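Local structure of periplasmic binding protein/LacI transcriptional regulator (Brachyspira murdochii, 4KQC) at residues I79-D93 with I96-S110. The protein probably binds a carbohydrate in the periplasm as the solute-binding component of an ABC transporter. Sequence-based numbering, arbitrary orientation. Where two conformers were deposited one is given.
Sequences IKRIKEKNIPLIGFD and ILPDQAQGAVLATAS
G91 pairs through its backbone with A107 and A109, at the heart of a ladder joining strands 89-92 and 105-110, which run parallel at 21°. G91 N donates to A107 O in the carbonyl plane (2.9 Å), G91 O takes A109 N, and A109 O takes D93 N; further back L89 O accepts L106 N almost head-on (C=O...N 174°). A107 N, buried here, finds no partner. At G91 a side chain would run into T108 OG1, and I96 CD1 lies 3.7 Å from G91 CA.

The other polar links come from the loop ahead of strand 105-110. K83, extended from a CG anti to its backbone N (chi1 -173°), lays its chain past A104 CB and brings NZ to Q102 O (2.8 Å). The side chain of Q102 crosses that of K80, OE1 against K80 CB (3.4 Å), while NE2 donates to Q100 O (3.1 Å) with a nearly straight N-H, from above the plane of that carbonyl, and also to T76 O. An alanine in place of Q102 is likely to leave Q100 O and T76 O without this shared donor and to uncover the K80 side of the helix.

Apolar contacts between helix and loop centre on I79. Its CD1 presses tightly on I96 CG2 (3.5 Å), the two side chains running antiparallel alongside one another, and its CG2 meets A104 CB. Between the strands, L89 CD2 reaches V105 CG2 (3.8 Å), and I90 CD1 touches L106 CB and A107 CB.

In the parallel sheet of this periplasmic-binding-protein lobe the pair lies between strand 66-68, on which L89 and I96 pack, and the outermost strand 296-297, where T108 hydrogen-bonds to I296. Helix 273-288 covers I90 and F92, opposite the face that helix 76-84 covers.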
ATOM      1  N   ILE A  79     -10.024 -20.423  -6.375  1.00 10.70           N
ATOM      2  CA  ILE A  79     -11.248 -19.655  -6.121  1.00 11.53           C
ATOM      3  C   ILE A  79     -12.452 -20.374  -6.743  1.00 10.80           C
ATOM      4  O   ILE A  79     -13.536 -20.489  -6.138  1.00 12.00           O
ATOM      5  CB  ILE A  79     -11.107 -18.214  -6.624  1.00 11.44           C
ATOM      6  CG1 ILE A  79     -10.084 -17.480  -5.812  1.00 11.26           C
ATOM      7  CG2 ILE A  79     -12.462 -17.482  -6.599  1.00 12.38           C
ATOM      8  CD1 ILE A  79      -9.562 -16.260  -6.512  1.00 11.55           C
ATOM      9  N   LYS A  80     -12.255 -20.960  -7.908  1.00 11.66           N
ATOM     10  CA  LYS A  80     -13.304 -21.768  -8.530  1.00 12.36           C
ATOM     11  C   LYS A  80     -13.732 -22.907  -7.649  1.00 11.27           C
ATOM     12  O   LYS A  80     -14.957 -23.196  -7.487  1.00 11.43           O
ATOM     13  CB  LYS A  80     -12.857 -22.260  -9.931  1.00 13.67           C
ATOM     14  CG  LYS A  80     -13.957 -23.001 -10.625  1.00 16.59           C
ATOM     15  CD  LYS A  80     -13.737 -22.950 -12.114  1.00 20.30           C
ATOM     16  CE  LYS A  80     -14.729 -23.837 -12.815  1.00 25.65           C
ATOM     17  NZ  LYS A  80     -14.328 -23.921 -14.248  1.00 29.40           N
ATOM     18  N   ARG A  81     -12.757 -23.600  -7.045  1.00 11.37           N
ATOM     19  CA  ARG A  81     -13.067 -24.710  -6.118  1.00 11.32           C
ATOM     20  C   ARG A  81     -13.801 -24.227  -4.856  1.00 11.85           C
ATOM     21  O   ARG A  81     -14.737 -24.865  -4.391  1.00 10.91           O
ATOM     22  CB  ARG A  81     -11.763 -25.560  -5.868  1.00 12.87           C
ATOM     23  CG  ARG A  81     -11.909 -26.837  -5.060  1.00 13.47           C
ATOM     24  CD  ARG A  81     -10.799 -27.835  -5.399  1.00 15.37           C
ATOM     25  NE  ARG A  81      -9.561 -27.469  -4.767  1.00 15.73           N
ATOM     26  CZ  ARG A  81      -9.135 -27.945  -3.595  1.00 17.06           C
ATOM     27  NH1 ARG A  81      -7.992 -27.483  -3.056  1.00 17.04           N
ATOM     28  NH2 ARG A  81      -9.862 -28.821  -2.920  1.00 17.58           N
ATOM     29  N   ILE A  82     -13.314 -23.145  -4.297  1.00  9.76           N
ATOM     30  CA  ILE A  82     -13.981 -22.504  -3.119  1.00 10.19           C
ATOM     31  C   ILE A  82     -15.444 -22.255  -3.440  1.00 10.37           C
ATOM     32  O   ILE A  82     -16.343 -22.522  -2.626  1.00  9.98           O
ATOM     33  CB  ILE A  82     -13.228 -21.226  -2.711  1.00 10.16           C
ATOM     34  CG1 ILE A  82     -11.892 -21.563  -2.016  1.00 10.28           C
ATOM     35  CG2 ILE A  82     -14.121 -20.386  -1.815  1.00 10.86           C
ATOM     36  CD1 ILE A  82     -10.934 -20.375  -1.870  1.00 10.79           C
ATOM     37  N   LYS A  83     -15.682 -21.686  -4.618  1.00 11.15           N
ATOM     38  CA  LYS A  83     -17.057 -21.339  -5.054  1.00 11.90           C
ATOM     39  C   LYS A  83     -17.900 -22.602  -5.135  1.00 11.55           C
ATOM     40  O   LYS A  83     -18.985 -22.669  -4.564  1.00 11.44           O
ATOM     41  CB  LYS A  83     -17.042 -20.567  -6.368  1.00 12.72           C
ATOM     42  CG  LYS A  83     -18.420 -20.052  -6.742  1.00 14.84           C
ATOM     43  CD  LYS A  83     -18.402 -19.409  -8.102  1.00 17.00           C
ATOM     44  CE  LYS A  83     -19.617 -18.518  -8.187  1.00 19.88           C
ATOM     45  NZ  LYS A  83     -19.728 -17.863  -9.502  1.00 21.53           N
ATOM     46  N   GLU A  84     -17.359 -23.656  -5.767  1.00 12.09           N
ATOM     47  CA  GLU A  84     -18.091 -24.907  -5.854  1.00 11.99           C
ATOM     48  C   GLU A  84     -18.411 -25.545  -4.514  1.00 12.30           C
ATOM     49  O   GLU A  84     -19.518 -26.050  -4.301  1.00 13.08           O
ATOM     50  CB  GLU A  84     -17.261 -25.860  -6.707  1.00 12.76           C
ATOM     51  CG  GLU A  84     -17.991 -27.159  -7.061  1.00 13.75           C
ATOM     52  CD  GLU A  84     -17.933 -28.250  -6.019  1.00 16.08           C
ATOM     53  OE1 GLU A  84     -17.085 -28.181  -5.100  1.00 16.82           O
ATOM     54  OE2 GLU A  84     -18.754 -29.213  -6.159  1.00 17.24           O
ATOM     55  N   LYS A  85     -17.466 -25.477  -3.580  1.00 11.82           N
ATOM     56  CA  LYS A  85     -17.624 -26.034  -2.240  1.00 11.33           C
ATOM     57  C   LYS A  85     -18.510 -25.151  -1.344  1.00 11.97           C
ATOM     58  O   LYS A  85     -18.811 -25.526  -0.215  1.00 11.94           O
ATOM     59  CB  LYS A  85     -16.258 -26.266  -1.547  1.00 10.96           C
ATOM     60  CG  LYS A  85     -15.474 -27.371  -2.213  1.00 10.65           C
ATOM     61  CD  LYS A  85     -14.045 -27.424  -1.696  1.00 11.46           C
ATOM     62  CE  LYS A  85     -13.965 -27.998  -0.278  1.00 12.34           C
ATOM     63  NZ  LYS A  85     -14.236 -29.464  -0.243  1.00 13.11           N
ATOM     64  N   ASN A  86     -18.907 -23.994  -1.834  1.00 12.23           N
ATOM     65  CA  ASN A  86     -19.711 -23.052  -1.046  0.70 12.82           C
ATOM     66  C   ASN A  86     -19.084 -22.675   0.284  1.00 13.26           C
ATOM     67  O   ASN A  86     -19.815 -22.444   1.275  1.00 15.04           O
ATOM     68  CB  ASN A  86     -21.154 -23.594  -0.829  0.70 14.09           C
ATOM     69  CG  ASN A  86     -21.931 -23.695  -2.120  0.70 15.08           C
ATOM     70  OD1 ASN A  86     -22.511 -24.762  -2.440  0.70 19.51           O
ATOM     71  ND2 ASN A  86     -21.934 -22.623  -2.884  0.70 15.67           N
ATOM     72  N   ILE A  87     -17.773 -22.536   0.292  1.00 11.55           N
ATOM     73  CA  ILE A  87     -17.033 -21.966   1.455  1.00 12.24           C
ATOM     74  C   ILE A  87     -17.080 -20.429   1.373  1.00 11.39           C
ATOM     75  O   ILE A  87     -16.665 -19.869   0.373  1.00 11.32           O
ATOM     76  CB  ILE A  87     -15.597 -22.448   1.478  1.00 12.49           C
ATOM     77  CG1 ILE A  87     -15.503 -23.993   1.639  1.00 13.58           C
ATOM     78  CG2 ILE A  87     -14.832 -21.777   2.603  1.00 13.94           C
ATOM     79  CD1 ILE A  87     -14.131 -24.546   1.267  1.00 14.22           C
ATOM     80  N   PRO A  88     -17.561 -19.742   2.393  1.00 11.91           N
ATOM     81  CA  PRO A  88     -17.538 -18.300   2.348  1.00 12.13           C
ATOM     82  C   PRO A  88     -16.120 -17.762   2.229  1.00 11.05           C
ATOM     83  O   PRO A  88     -15.226 -18.189   2.954  1.00 11.29           O
ATOM     84  CB  PRO A  88     -18.143 -17.897   3.677  1.00 12.66           C
ATOM     85  CG  PRO A  88     -18.971 -19.058   4.102  1.00 13.83           C
ATOM     86  CD  PRO A  88     -18.352 -20.260   3.520  1.00 13.32           C
ATOM     87  N   LEU A  89     -15.949 -16.832   1.297  1.00 11.01           N
ATOM     88  CA  LEU A  89     -14.649 -16.268   0.947  1.00 10.53           C
ATOM     89  C   LEU A  89     -14.651 -14.751   1.196  1.00 10.75           C
ATOM     90  O   LEU A  89     -15.478 -14.051   0.640  1.00 10.96           O
ATOM     91  CB  LEU A  89     -14.294 -16.595  -0.524  1.00 11.56           C
ATOM     92  CG  LEU A  89     -12.976 -16.078  -1.021  1.00 11.95           C
ATOM     93  CD1 LEU A  89     -11.749 -16.622  -0.245  1.00 11.28           C
ATOM     94  CD2 LEU A  89     -12.874 -16.342  -2.518  1.00 13.02           C
ATOM     95  N   ILE A  90     -13.664 -14.312   1.956  1.00 10.13           N
ATOM     96  CA  ILE A  90     -13.455 -12.898   2.305  1.00 10.72           C
ATOM     97  C   ILE A  90     -12.108 -12.519   1.770  1.00 11.17           C
ATOM     98  O   ILE A  90     -11.121 -13.254   1.992  1.00 10.80           O
ATOM     99  CB  ILE A  90     -13.464 -12.735   3.839  1.00 12.38           C
ATOM    100  CG1 ILE A  90     -14.805 -13.160   4.457  1.00 14.04           C
ATOM    101  CG2 ILE A  90     -13.056 -11.339   4.323  1.00 12.02           C
ATOM    102  CD1 ILE A  90     -16.003 -12.499   3.845  1.00 14.39           C
ATOM    103  N   GLY A  91     -11.997 -11.381   1.101  1.00 10.57           N
ATOM    104  CA  GLY A  91     -10.661 -10.830   0.825  1.00 10.79           C
ATOM    105  C   GLY A  91     -10.183  -9.936   1.981  1.00 10.62           C
ATOM    106  O   GLY A  91     -10.998  -9.293   2.715  1.00 10.39           O
ATOM    107  N   PHE A  92      -8.880  -9.796   2.109  1.00 10.08           N
ATOM    108  CA  PHE A  92      -8.335  -8.805   2.987  1.00 10.56           C
ATOM    109  C   PHE A  92      -7.051  -8.217   2.476  1.00 10.77           C
ATOM    110  O   PHE A  92      -6.384  -8.808   1.653  1.00 10.93           O
ATOM    111  CB  PHE A  92      -8.289  -9.280   4.444  1.00 10.10           C
ATOM    112  CG  PHE A  92      -7.213 -10.263   4.762  1.00 10.55           C
ATOM    113  CD1 PHE A  92      -7.270 -11.509   4.237  1.00  9.97           C
ATOM    114  CD2 PHE A  92      -6.173  -9.954   5.620  1.00 10.83           C
ATOM    115  CE1 PHE A  92      -6.327 -12.452   4.545  1.00 10.86           C
ATOM    116  CE2 PHE A  92      -5.211 -10.885   5.943  1.00 11.35           C
ATOM    117  CZ  PHE A  92      -5.278 -12.160   5.388  1.00 10.48           C
ATOM    118  N   ASP A  93      -6.702  -7.017   2.955  1.00 10.99           N
ATOM    119  CA  ASP A  93      -5.570  -6.286   2.336  1.00 12.62           C
ATOM    120  C   ASP A  93      -5.868  -6.163   0.802  1.00 12.60           C
ATOM    121  O   ASP A  93      -7.025  -5.900   0.434  1.00 14.38           O
ATOM    122  CB  ASP A  93      -4.233  -7.000   2.656  1.00 12.85           C
ATOM    123  CG  ASP A  93      -3.040  -6.167   2.337  1.00 15.80           C
ATOM    124  OD1 ASP A  93      -2.802  -5.181   3.102  1.00 17.07           O
ATOM    125  OD2 ASP A  93      -2.380  -6.442   1.335  1.00 18.22           O
ATOM    126  N   ILE A  96      -8.416 -10.381  -3.418  1.00 12.67           N
ATOM    127  CA  ILE A  96      -8.410 -11.218  -4.617  1.00 12.46           C
ATOM    128  C   ILE A  96      -8.532 -10.243  -5.794  1.00 13.34           C
ATOM    129  O   ILE A  96      -9.383  -9.328  -5.754  1.00 12.52           O
ATOM    130  CB  ILE A  96      -9.630 -12.143  -4.650  1.00 12.25           C
ATOM    131  CG1 ILE A  96      -9.570 -13.234  -3.607  1.00 13.20           C
ATOM    132  CG2 ILE A  96      -9.756 -12.839  -6.002  1.00 13.42           C
ATOM    133  CD1 ILE A  96     -10.049 -12.866  -2.256  1.00 13.54           C
ATOM    134  N   LEU A  97      -7.728 -10.400  -6.815  1.00 13.83           N
ATOM    135  CA  LEU A  97      -7.857  -9.474  -7.969  1.00 16.05           C
ATOM    136  C   LEU A  97      -9.237  -9.610  -8.540  1.00 15.40           C
ATOM    137  O   LEU A  97      -9.745 -10.708  -8.682  1.00 14.90           O
ATOM    138  CB  LEU A  97      -6.882  -9.802  -9.095  1.00 16.82           C
ATOM    139  CG  LEU A  97      -5.431  -9.429  -8.973  1.00 19.64           C
ATOM    140  CD1 LEU A  97      -4.693  -9.946 -10.234  1.00 18.88           C
ATOM    141  CD2 LEU A  97      -5.211  -7.946  -8.781  1.00 21.28           C
ATOM    142  N   PRO A  98      -9.871  -8.485  -8.944  1.00 15.85           N
ATOM    143  CA  PRO A  98     -11.249  -8.550  -9.342  1.00 17.37           C
ATOM    144  C   PRO A  98     -11.543  -9.505 -10.491  1.00 15.65           C
ATOM    145  O   PRO A  98     -12.572 -10.180 -10.527  1.00 15.24           O
ATOM    146  CB  PRO A  98     -11.564  -7.085  -9.746  1.00 19.32           C
ATOM    147  CG  PRO A  98     -10.666  -6.305  -8.867  1.00 20.01           C
ATOM    148  CD  PRO A  98      -9.394  -7.091  -8.781  1.00 18.85           C
ATOM    149  N   ASP A  99     -10.639  -9.560 -11.460  1.00 16.71           N
ATOM    150  CA  ASP A  99     -10.809 -10.462 -12.580  1.00 14.95           C
ATOM    151  C   ASP A  99     -10.575 -11.928 -12.259  1.00 15.19           C
ATOM    152  O   ASP A  99     -10.706 -12.790 -13.155  1.00 17.04           O
ATOM    153  CB  ASP A  99      -9.990  -9.976 -13.838  1.00 15.68           C
ATOM    154  CG  ASP A  99      -8.462 -10.166 -13.716  1.00 18.39           C
ATOM    155  OD1 ASP A  99      -7.966 -10.849 -12.803  1.00 18.50           O
ATOM    156  OD2 ASP A  99      -7.764  -9.623 -14.589  1.00 19.41           O
ATOM    157  N   GLN A 100     -10.238 -12.240 -11.016  1.00 12.68           N
ATOM    158  CA  GLN A 100     -10.103 -13.624 -10.556  1.00 11.75           C
ATOM    159  C   GLN A 100     -11.248 -14.033  -9.637  1.00 11.90           C
ATOM    160  O   GLN A 100     -11.329 -15.204  -9.262  1.00 12.46           O
ATOM    161  CB  GLN A 100      -8.797 -13.852  -9.816  1.00 11.33           C
ATOM    162  CG  GLN A 100      -7.582 -13.636 -10.702  1.00 11.02           C
ATOM    163  CD  GLN A 100      -6.258 -14.068 -10.093  1.00 11.44           C
ATOM    164  OE1 GLN A 100      -6.210 -14.766  -9.090  1.00 12.76           O
ATOM    165  NE2 GLN A 100      -5.174 -13.569 -10.673  1.00 12.01           N
ATOM    166  N   ALA A 101     -12.031 -13.081  -9.144  1.00 12.89           N
ATOM    167  CA  ALA A 101     -12.924 -13.383  -8.050  1.00 12.30           C
ATOM    168  C   ALA A 101     -14.118 -14.273  -8.394  1.00 12.57           C
ATOM    169  O   ALA A 101     -14.697 -14.921  -7.500  1.00 12.98           O
ATOM    170  CB  ALA A 101     -13.437 -12.056  -7.437  1.00 11.81           C
ATOM    171  N   GLN A 102     -14.541 -14.291  -9.654  1.00 13.50           N
ATOM    172  CA  GLN A 102     -15.589 -15.195 -10.103  1.00 13.85           C
ATOM    173  C   GLN A 102     -16.900 -15.141  -9.285  1.00 13.72           C
ATOM    174  O   GLN A 102     -17.590 -16.157  -9.125  1.00 14.25           O
ATOM    175  CB  GLN A 102     -15.010 -16.637 -10.146  1.00 14.43           C
ATOM    176  CG  GLN A 102     -13.886 -16.846 -11.148  1.00 14.96           C
ATOM    177  CD  GLN A 102     -13.114 -18.153 -10.921  1.00 15.65           C
ATOM    178  OE1 GLN A 102     -13.567 -19.239 -11.263  1.00 18.17           O
ATOM    179  NE2 GLN A 102     -11.966 -18.054 -10.302  1.00 14.98           N
ATOM    180  N   GLY A 103     -17.251 -13.954  -8.773  1.00 14.79           N
ATOM    181  CA  GLY A 103     -18.470 -13.838  -7.999  1.00 15.09           C
ATOM    182  C   GLY A 103     -18.435 -14.464  -6.651  1.00 15.32           C
ATOM    183  O   GLY A 103     -19.494 -14.655  -6.091  1.00 18.57           O
ATOM    184  N   ALA A 104     -17.274 -14.937  -6.213  1.00 13.97           N
ATOM    185  CA  ALA A 104     -17.185 -15.723  -4.968  1.00 13.93           C
ATOM    186  C   ALA A 104     -16.776 -14.898  -3.730  1.00 13.50           C
ATOM    187  O   ALA A 104     -16.856 -15.407  -2.591  1.00 16.22           O
ATOM    188  CB  ALA A 104     -16.250 -16.881  -5.169  1.00 15.15           C
ATOM    189  N   VAL A 105     -16.310 -13.671  -3.942  1.00 12.71           N
ATOM    190  CA  VAL A 105     -15.790 -12.909  -2.836  1.00 12.58           C
ATOM    191  C   VAL A 105     -16.959 -12.107  -2.210  1.00 12.82           C
ATOM    192  O   VAL A 105     -17.470 -11.200  -2.824  1.00 14.10           O
ATOM    193  CB  VAL A 105     -14.620 -11.988  -3.252  1.00 12.62           C
ATOM    194  CG1 VAL A 105     -14.180 -11.147  -2.044  1.00 13.66           C
ATOM    195  CG2 VAL A 105     -13.504 -12.817  -3.859  1.00 12.88           C
ATOM    196  N   LEU A 106     -17.304 -12.436  -0.974  1.00 12.56           N
ATOM    197  CA  LEU A 106     -18.430 -11.808  -0.328  1.00 12.35           C
ATOM    198  C   LEU A 106     -18.221 -10.366   0.129  1.00 13.13           C
ATOM    199  O   LEU A 106     -19.174  -9.556   0.119  1.00 13.03           O
ATOM    200  CB  LEU A 106     -18.882 -12.666   0.853  1.00 13.18           C
ATOM    201  CG  LEU A 106     -19.491 -14.032   0.565  1.00 14.09           C
ATOM    202  CD1 LEU A 106     -19.601 -14.838   1.849  1.00 14.53           C
ATOM    203  CD2 LEU A 106     -20.874 -13.860  -0.009  1.00 15.48           C
ATOM    204  N   ALA A 107     -17.011 -10.094   0.589  1.00 12.48           N
ATOM    205  CA  ALA A 107     -16.609  -8.843   1.176  1.00 12.36           C
ATOM    206  C   ALA A 107     -15.106  -8.870   1.346  1.00 12.89           C
ATOM    207  O   ALA A 107     -14.491  -9.959   1.349  1.00 11.97           O
ATOM    208  CB  ALA A 107     -17.298  -8.631   2.495  1.00 12.30           C
ATOM    209  N   THR A 108     -14.532  -7.670   1.481  1.00 12.88           N
ATOM    210  CA  THR A 108     -13.090  -7.480   1.670  1.00 12.15           C
ATOM    211  C   THR A 108     -12.895  -6.438   2.759  1.00 12.63           C
ATOM    212  O   THR A 108     -13.659  -5.447   2.852  1.00 12.62           O
ATOM    213  CB  THR A 108     -12.459  -7.011   0.357  1.00 13.90           C
ATOM    214  OG1 THR A 108     -12.622  -8.050  -0.628  1.00 14.83           O
ATOM    215  CG2 THR A 108     -11.038  -6.683   0.466  1.00 15.13           C
ATOM    216  N   ALA A 109     -11.908  -6.676   3.608  1.00 11.23           N
ATOM    217  CA  ALA A 109     -11.432  -5.645   4.552  1.00 11.21           C
ATOM    218  C   ALA A 109     -10.068  -5.096   4.093  1.00 10.75           C
ATOM    219  O   ALA A 109      -9.100  -5.841   4.040  1.00 10.92           O
ATOM    220  CB  ALA A 109     -11.316  -6.220   5.923  1.00 11.98           C
ATOM    221  N   SER A 110      -9.983  -3.798   3.816  1.00 11.81           N
ATOM    222  CA  SER A 110      -8.764  -3.235   3.279  1.00 12.31           C
ATOM    223  C   SER A 110      -8.698  -1.763   3.391  1.00 12.17           C
ATOM    224  O   SER A 110      -9.719  -1.124   3.600  1.00 11.68           O
ATOM    225  CB  SER A 110      -8.662  -3.528   1.782  1.00 14.50           C
ATOM    226  OG  SER A 110      -9.665  -2.916   1.037  1.00 18.96           O
TER
HETATM  227  O   HOH W   1     -18.094 -16.932  -0.971  1.00 17.55           O
HETATM  228  O   HOH W   2      -8.667  -4.715  -1.500  1.00 24.56           O